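PDB 2ZKI: 199aa long hypothetical Trp repressor binding protein, which is of unknown function but is probably a flavodoxin-like, FMN-binding flavoprotein of the Trp repressor binding protein (WrbA) type. Local coordinates for residues 7-12 / 33-38; 149-154 / 177-182. One frame throughout, in Å; residues are numbered along the deposited sequence.

Contact 1 (7-12 / 33-38). With SO4 (sulfate ion), chain J.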
loop_
_atom_site.group_PDB
_atom_site.type_symbol
_atom_site.label_atom_id
_atom_site.label_comp_id
_atom_site.label_asym_id
_atom_site.label_seq_id
_atom_site.Cartn_x
_atom_site.Cartn_y
_atom_site.Cartn_z
ATOM N N ILE A 7 14.036 16.750 -17.142
ATOM C CA ILE A 7 12.860 15.977 -16.766
ATOM C C ILE A 7 12.628 14.840 -17.754
ATOM O O ILE A 7 12.442 15.074 -18.951
ATOM C CB ILE A 7 11.591 16.876 -16.653
ATOM C CG1 ILE A 7 11.768 17.939 -15.555
ATOM C CG2 ILE A 7 10.327 16.034 -16.419
ATOM C CD1 ILE A 7 12.099 17.393 -14.165
ATOM N N LEU A 8 12.658 13.613 -17.238
ATOM C CA LEU A 8 12.358 12.434 -18.040
ATOM C C LEU A 8 10.925 11.978 -17.798
ATOM O O LEU A 8 10.542 11.667 -16.668
ATOM C CB LEU A 8 13.335 11.292 -17.727
ATOM C CG LEU A 8 13.248 10.030 -18.594
ATOM C CD1 LEU A 8 13.898 10.251 -19.950
ATOM C CD2 LEU A 8 13.889 8.855 -17.890
ATOM N N VAL A 9 10.137 11.953 -18.866
ATOM C CA VAL A 9 8.789 11.408 -18.805
ATOM C C VAL A 9 8.834 9.978 -19.339
ATOM O O VAL A 9 8.973 9.747 -20.543
ATOM C CB VAL A 9 7.763 12.280 -19.575
ATOM C CG1 VAL A 9 6.367 11.691 -19.462
ATOM C CG2 VAL A 9 7.770 13.715 -19.050
ATOM N N LEU A 10 8.743 9.027 -18.416
ATOM C CA LEU A 10 8.834 7.608 -18.726
ATOM C C LEU A 10 7.463 6.961 -18.588
ATOM O O LEU A 10 6.748 7.219 -17.621
ATOM C CB LEU A 10 9.839 6.942 -17.783
ATOM C CG LEU A 10 10.135 5.447 -17.908
ATOM C CD1 LEU A 10 10.716 5.126 -19.265
ATOM C CD2 LEU A 10 11.085 5.019 -16.806
ATOM N N PHE A 11 7.094 6.125 -19.556
ATOM C CA PHE A 11 5.780 5.488 -19.544
ATOM C C PHE A 11 5.704 4.173 -20.317
ATOM O O PHE A 11 6.450 3.954 -21.270
ATOM C CB PHE A 11 4.697 6.462 -20.041
ATOM C CG PHE A 11 4.724 6.712 -21.528
ATOM C CD1 PHE A 11 5.558 7.682 -22.070
ATOM C CD2 PHE A 11 3.898 5.987 -22.382
ATOM C CE1 PHE A 11 5.577 7.917 -23.444
ATOM C CE2 PHE A 11 3.913 6.215 -23.757
ATOM C CZ PHE A 11 4.753 7.181 -24.287
ATOM N N TYR A 12 4.799 3.302 -19.881
ATOM C CA TYR A 12 4.356 2.170 -20.685
ATOM C C TYR A 12 3.011 2.545 -21.298
ATOM O O TYR A 12 2.244 3.296 -20.694
ATOM C CB TYR A 12 4.215 0.908 -19.824
ATOM C CG TYR A 12 3.613 -0.274 -20.561
ATOM C CD1 TYR A 12 4.422 -1.184 -21.239
ATOM C CD2 TYR A 12 2.231 -0.475 -20.587
ATOM C CE1 TYR A 12 3.872 -2.265 -21.923
ATOM C CE2 TYR A 12 1.670 -1.550 -21.267
ATOM C CZ TYR A 12 2.495 -2.442 -21.932
ATOM O OH TYR A 12 1.939 -3.508 -22.604
ATOM N N ALA A 33 12.199 23.551 -18.382
ATOM C CA ALA A 33 13.030 22.359 -18.260
ATOM C C ALA A 33 13.162 21.626 -19.590
ATOM O O ALA A 33 12.265 21.688 -20.435
ATOM C CB ALA A 33 12.456 21.430 -17.205
ATOM N N GLU A 34 14.287 20.939 -19.774
ATOM C CA GLU A 34 14.476 20.084 -20.942
ATOM C C GLU A 34 13.739 18.769 -20.710
ATOM O O GLU A 34 13.940 18.107 -19.686
ATOM C CB GLU A 34 15.964 19.838 -21.217
ATOM C CG GLU A 34 16.750 21.082 -21.644
ATOM C CD GLU A 34 16.293 21.652 -22.978
ATOM O OE1 GLU A 34 16.221 20.890 -23.968
ATOM O OE2 GLU A 34 16.012 22.869 -23.039
ATOM N N VAL A 35 12.878 18.403 -21.656
ATOM C CA VAL A 35 12.014 17.233 -21.497
ATOM C C VAL A 35 12.275 16.158 -22.549
ATOM O O VAL A 35 12.131 16.400 -23.748
ATOM C CB VAL A 35 10.512 17.624 -21.516
ATOM C CG1 VAL A 35 9.625 16.387 -21.395
ATOM C CG2 VAL A 35 10.199 18.605 -20.398
ATOM N N LYS A 36 12.660 14.972 -22.080
ATOM C CA LYS A 36 12.737 13.783 -22.925
ATOM C C LYS A 36 11.579 12.842 -22.594
ATOM O O LYS A 36 11.455 12.370 -21.461
ATOM C CB LYS A 36 14.076 13.060 -22.741
ATOM C CG LYS A 36 15.255 13.703 -23.455
ATOM C CD LYS A 36 16.545 12.939 -23.172
ATOM C CE LYS A 36 17.778 13.673 -23.696
ATOM N NZ LYS A 36 17.860 13.713 -25.185
ATOM N N ILE A 37 10.727 12.592 -23.584
ATOM C CA ILE A 37 9.627 11.641 -23.444
ATOM C C ILE A 37 10.066 10.292 -24.016
ATOM O O ILE A 37 10.393 10.184 -25.200
ATOM C CB ILE A 37 8.333 12.143 -24.139
ATOM C CG1 ILE A 37 7.805 13.402 -23.443
ATOM C CG2 ILE A 37 7.264 11.048 -24.156
ATOM C CD1 ILE A 37 6.768 14.176 -24.244
ATOM N N ARG A 38 10.085 9.275 -23.158
ATOM C CA ARG A 38 10.540 7.942 -23.541
ATOM C C ARG A 38 9.532 6.876 -23.120
ATOM O O ARG A 38 8.864 7.015 -22.094
ATOM C CB ARG A 38 11.894 7.631 -22.896
ATOM C CG ARG A 38 13.020 8.638 -23.147
ATOM C CD ARG A 38 13.723 8.410 -24.476
ATOM N NE ARG A 38 13.260 9.336 -25.505
ATOM C CZ ARG A 38 13.925 10.418 -25.906
ATOM N NH1 ARG A 38 15.102 10.727 -25.378
ATOM N NH2 ARG A 38 13.409 11.191 -26.849
HETATM S S SO4 J . 13.968 14.030 -27.839
HETATM O O1 SO4 J . 13.926 15.319 -28.525
HETATM O O2 SO4 J . 12.753 13.867 -27.046
HETATM O O3 SO4 J . 14.052 12.963 -28.832
HETATM O O4 SO4 J . 15.135 13.978 -26.960
#

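Contact 2 (149-154 / 177-182). With SO4 (sulfate ion), chain K; SO4 (sulfate ion), chain M; SO4 (sulfate ion), chain L.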
loop_
_atom_site.group_PDB
_atom_site.type_symbol
_atom_site.label_atom_id
_atom_site.label_comp_id
_atom_site.label_asym_id
_atom_site.label_seq_id
_atom_site.Cartn_x
_atom_site.Cartn_y
_atom_site.Cartn_z
ATOM N N PRO A 149 -7.094 24.466 -8.397
ATOM C CA PRO A 149 -8.516 24.286 -8.081
ATOM C C PRO A 149 -9.216 23.194 -8.902
ATOM O O PRO A 149 -10.278 22.713 -8.498
ATOM C CB PRO A 149 -9.122 25.659 -8.393
ATOM C CG PRO A 149 -8.163 26.299 -9.340
ATOM C CD PRO A 149 -6.819 25.826 -8.895
ATOM N N GLU A 150 -8.624 22.812 -10.035
ATOM C CA GLU A 150 -9.166 21.753 -10.896
ATOM C C GLU A 150 -9.136 20.371 -10.234
ATOM O O GLU A 150 -9.922 19.490 -10.594
ATOM C CB GLU A 150 -8.421 21.709 -12.236
ATOM C CG GLU A 150 -8.865 22.761 -13.258
ATOM C CD GLU A 150 -8.405 24.185 -12.930
ATOM O OE1 GLU A 150 -8.958 25.134 -13.530
ATOM O OE2 GLU A 150 -7.499 24.362 -12.082
ATOM N N LEU A 151 -8.228 20.192 -9.272
ATOM C CA LEU A 151 -8.088 18.926 -8.545
ATOM C C LEU A 151 -9.241 18.672 -7.572
ATOM O O LEU A 151 -9.568 17.519 -7.274
ATOM C CB LEU A 151 -6.738 18.858 -7.823
ATOM C CG LEU A 151 -5.536 18.464 -8.691
ATOM C CD1 LEU A 151 -4.232 18.933 -8.067
ATOM C CD2 LEU A 151 -5.503 16.963 -8.945
ATOM N N PHE A 152 -9.844 19.753 -7.081
ATOM C CA PHE A 152 -11.086 19.668 -6.319
ATOM C C PHE A 152 -12.259 19.397 -7.264
ATOM O O PHE A 152 -13.146 18.601 -6.954
ATOM C CB PHE A 152 -11.350 20.975 -5.564
ATOM C CG PHE A 152 -10.333 21.298 -4.498
ATOM C CD1 PHE A 152 -10.407 20.707 -3.238
ATOM C CD2 PHE A 152 -9.322 22.228 -4.742
ATOM C CE1 PHE A 152 -9.477 21.018 -2.242
ATOM C CE2 PHE A 152 -8.386 22.549 -3.752
ATOM C CZ PHE A 152 -8.467 21.942 -2.500
ATOM N N GLN A 153 -12.238 20.060 -8.421
ATOM C CA GLN A 153 -13.373 20.098 -9.348
ATOM C C GLN A 153 -13.575 18.837 -10.183
ATOM O O GLN A 153 -14.715 18.455 -10.461
ATOM C CB GLN A 153 -13.244 21.298 -10.291
ATOM C CG GLN A 153 -13.408 22.652 -9.617
ATOM C CD GLN A 153 -13.062 23.820 -10.533
ATOM O OE1 GLN A 153 -12.611 23.633 -11.666
ATOM N NE2 GLN A 153 -13.271 25.036 -10.038
ATOM N N THR A 154 -12.474 18.206 -10.591
ATOM C CA THR A 154 -12.522 17.083 -11.535
ATOM C C THR A 154 -13.476 15.970 -11.105
ATOM O O THR A 154 -13.501 15.571 -9.939
ATOM C CB THR A 154 -11.109 16.505 -11.846
ATOM O OG1 THR A 154 -11.225 15.420 -12.776
ATOM C CG2 THR A 154 -10.413 16.013 -10.579
ATOM N N ARG A 177 -6.001 17.561 -18.748
ATOM C CA ARG A 177 -4.827 18.213 -19.342
ATOM C C ARG A 177 -4.246 19.276 -18.411
ATOM O O ARG A 177 -3.025 19.421 -18.310
ATOM C CB ARG A 177 -5.172 18.854 -20.690
ATOM C CG ARG A 177 -5.793 17.923 -21.719
ATOM C CD ARG A 177 -5.876 18.610 -23.071
ATOM N NE ARG A 177 -7.178 18.404 -23.698
ATOM C CZ ARG A 177 -8.164 19.301 -23.700
ATOM N NH1 ARG A 177 -8.000 20.482 -23.114
ATOM N NH2 ARG A 177 -9.316 19.018 -24.296
ATOM N N LYS A 178 -5.134 20.017 -17.746
ATOM C CA LYS A 178 -4.753 21.032 -16.766
ATOM C C LYS A 178 -4.014 20.397 -15.594
ATOM O O LYS A 178 -3.032 20.954 -15.096
ATOM C CB LYS A 178 -5.992 21.767 -16.245
ATOM C CG LYS A 178 -6.613 22.779 -17.203
ATOM C CD LYS A 178 -6.092 24.191 -16.944
ATOM C CE LYS A 178 -7.126 25.259 -17.315
ATOM N NZ LYS A 178 -7.502 25.245 -18.762
ATOM N N ILE A 179 -4.496 19.230 -15.166
ATOM C CA ILE A 179 -3.921 18.497 -14.040
ATOM C C ILE A 179 -2.588 17.838 -14.410
ATOM O O ILE A 179 -1.658 17.811 -13.599
ATOM C CB ILE A 179 -4.925 17.459 -13.471
ATOM C CG1 ILE A 179 -6.084 18.177 -12.770
ATOM C CG2 ILE A 179 -4.239 16.490 -12.505
ATOM C CD1 ILE A 179 -7.316 17.319 -12.557
ATOM N N ALA A 180 -2.501 17.321 -15.634
ATOM C CA ALA A 180 -1.274 16.692 -16.125
ATOM C C ALA A 180 -0.154 17.716 -16.306
ATOM O O ALA A 180 0.982 17.482 -15.880
ATOM C CB ALA A 180 -1.537 15.943 -17.421
ATOM N N ARG A 181 -0.482 18.853 -16.922
ATOM C CA ARG A 181 0.471 19.954 -17.083
ATOM C C ARG A 181 0.962 20.470 -15.733
ATOM O O ARG A 181 2.128 20.849 -15.595
ATOM C CB ARG A 181 -0.134 21.091 -17.916
ATOM C CG ARG A 181 -0.047 20.846 -19.416
ATOM C CD ARG A 181 -0.480 22.045 -20.244
ATOM N NE ARG A 181 -1.889 21.973 -20.616
ATOM C CZ ARG A 181 -2.843 22.759 -20.125
ATOM N NH1 ARG A 181 -4.095 22.607 -20.530
ATOM N NH2 ARG A 181 -2.550 23.700 -19.236
ATOM N N PHE A 182 0.070 20.466 -14.743
ATOM C CA PHE A 182 0.420 20.876 -13.388
ATOM C C PHE A 182 1.423 19.920 -12.742
ATOM O O PHE A 182 2.331 20.357 -12.034
ATOM C CB PHE A 182 -0.831 21.033 -12.515
ATOM C CG PHE A 182 -0.529 21.348 -11.075
ATOM C CD1 PHE A 182 0.091 22.545 -10.724
ATOM C CD2 PHE A 182 -0.854 20.442 -10.067
ATOM C CE1 PHE A 182 0.381 22.838 -9.396
ATOM C CE2 PHE A 182 -0.571 20.727 -8.733
ATOM C CZ PHE A 182 0.047 21.929 -8.398
HETATM S S SO4 K . -6.109 23.195 -22.837
HETATM O O1 SO4 K . -5.349 24.360 -23.278
HETATM O O2 SO4 K . -7.311 23.074 -23.653
HETATM O O3 SO4 K . -5.296 21.990 -22.991
HETATM O O4 SO4 K . -6.485 23.363 -21.436
HETATM S S SO4 M . -3.199 26.709 -18.186
HETATM O O1 SO4 M . -3.949 25.989 -19.209
HETATM O O2 SO4 M . -4.017 26.830 -16.982
HETATM O O3 SO4 M . -1.969 25.985 -17.876
HETATM O O4 SO4 M . -2.868 28.042 -18.683
HETATM S S SO4 L . -12.903 19.033 -23.464
HETATM O O1 SO4 L . -12.317 20.357 -23.656
HETATM O O2 SO4 L . -14.173 18.956 -24.180
HETATM O O3 SO4 L . -11.996 18.022 -23.994
HETATM O O4 SO4 L . -13.125 18.798 -22.038
#

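Contact 1 (7-12 / 33-38)
At the edge of the Phe11 ring, near its plane, sits the CG2 methyl of Ile37, 3.6 Å from CE1; the carbonyl O of Arg38 approaches the same ring obliquely. The other flat group, the Arg38 guanidinium, meets sulfate J at its edge. Both belong to the first beta-alpha-beta unit of a flavodoxin-like fold, in which strands 7-11 and 34-38 run parallel, 15° apart, and helix 16-31 makes the crossover. Phe11 CG stands between its own N and carbonyl carbon (chi1 73°), which turns the ring toward Ile37 and the carbonyl of Arg38, with Val18 and Ala21 of helix 16-31 also touching it. Val9 shares this helix-side face, its CB 4.0 Å from Ile37 CG1 and its CG2 reaching Val35 CG1. On the face with helix 65-70, the CD1 methyl of Leu8 meets the CG methylene of Arg38 at 3.7 Å, the two side chains crossing at about a right angle. Bends at chi2 and chi3 fold the arginine back, so that NE makes a weak bond to the carbonyl O of Ile37 while NH2 comes 2.7 Å from sulfate O3, a pairing left doubtful by a clash with the sulfur. Lys36, packed by cation-pi contact on Trp70, gives the anion a hydrogen bond, NZ to O4, at a long 3.3 Å. A serine in place of Arg38 would probably leave the Leu8 methyl without the methylene it packs on and the sulfate without its guanidinium neighbour. Five backbone hydrogen bonds zip the strands together; the last, Phe11 N to Arg38 O, is 3.2 Å long and bent to 141° at the hydrogen.

Contact 2 (149-154 / 177-182)
Leu151 lays its CD2 methyl against CG2 of Ile179 at 3.8 Å and turns its other methyl, CD1, obliquely toward the Phe182 ring, 4.1 Å from CE2. The short helix 150-153 thus rests on the long C-terminal helix 174-195 partly through a leucine that touches two residues about one helical turn apart. Ile179 is the centre of the patch: with CG1 beside the backbone N (chi1 -70°) and the chain extended beyond it, its CD1 reaches to the helix end, where it lies 3.9 Å from Thr154 CG2 and just as near the carbonyl O of Glu150. That carbonyl is already taken by Thr154 N, in a helical backbone bond of 2.9 Å. Thr154 OG1 faces other work, bonding to Gly157 O in the turn that follows. Ile144 backs both Leu151 and Ile179, and Tyr106 of the second subunit packs on Phe182, so the patch borders a subunit interface.

Beyond this patch the character changes. Arg181 NH2 bonds sulfate M through O1 at 2.7 Å, NH1 approaches O4 of sulfate K, and Glu23 pairs with its NE; Lys178 NZ adds a weak bond to O4 of sulfate K. Glu150 OE1 stays 5.4 Å from Lys178 NZ, an opposite charge nearby without contact. No hydrogen bond or salt bridge spans the two segments, so the contact rests chiefly on apolar packing, with at most a loose electrostatic attraction probably added by Glu150 and Lys178, while the basic groups of helix 174-195 collect anions probably supplied by the crystallisation liquor.

Overall arrangement
The two contacts lie in series along the chain, their centres about 20 Å apart and their nearest atoms about 8 Å apart without touching. Contact 1 is nearer the middle, about 8 Å from the chain centre, and joins the outermost strand 34-39 to its neighbour; contact 2 is more peripheral, about 16 Å out, where two helices meet close to the second subunit. Helix 16-31 links them, receiving side chains from the sheet in contact 1 and from helix 174-195 in contact 2. Backbone hydrogen bonds dominate the first, apolar side chains the second, and in both, basic residues at the margin gather sulfate.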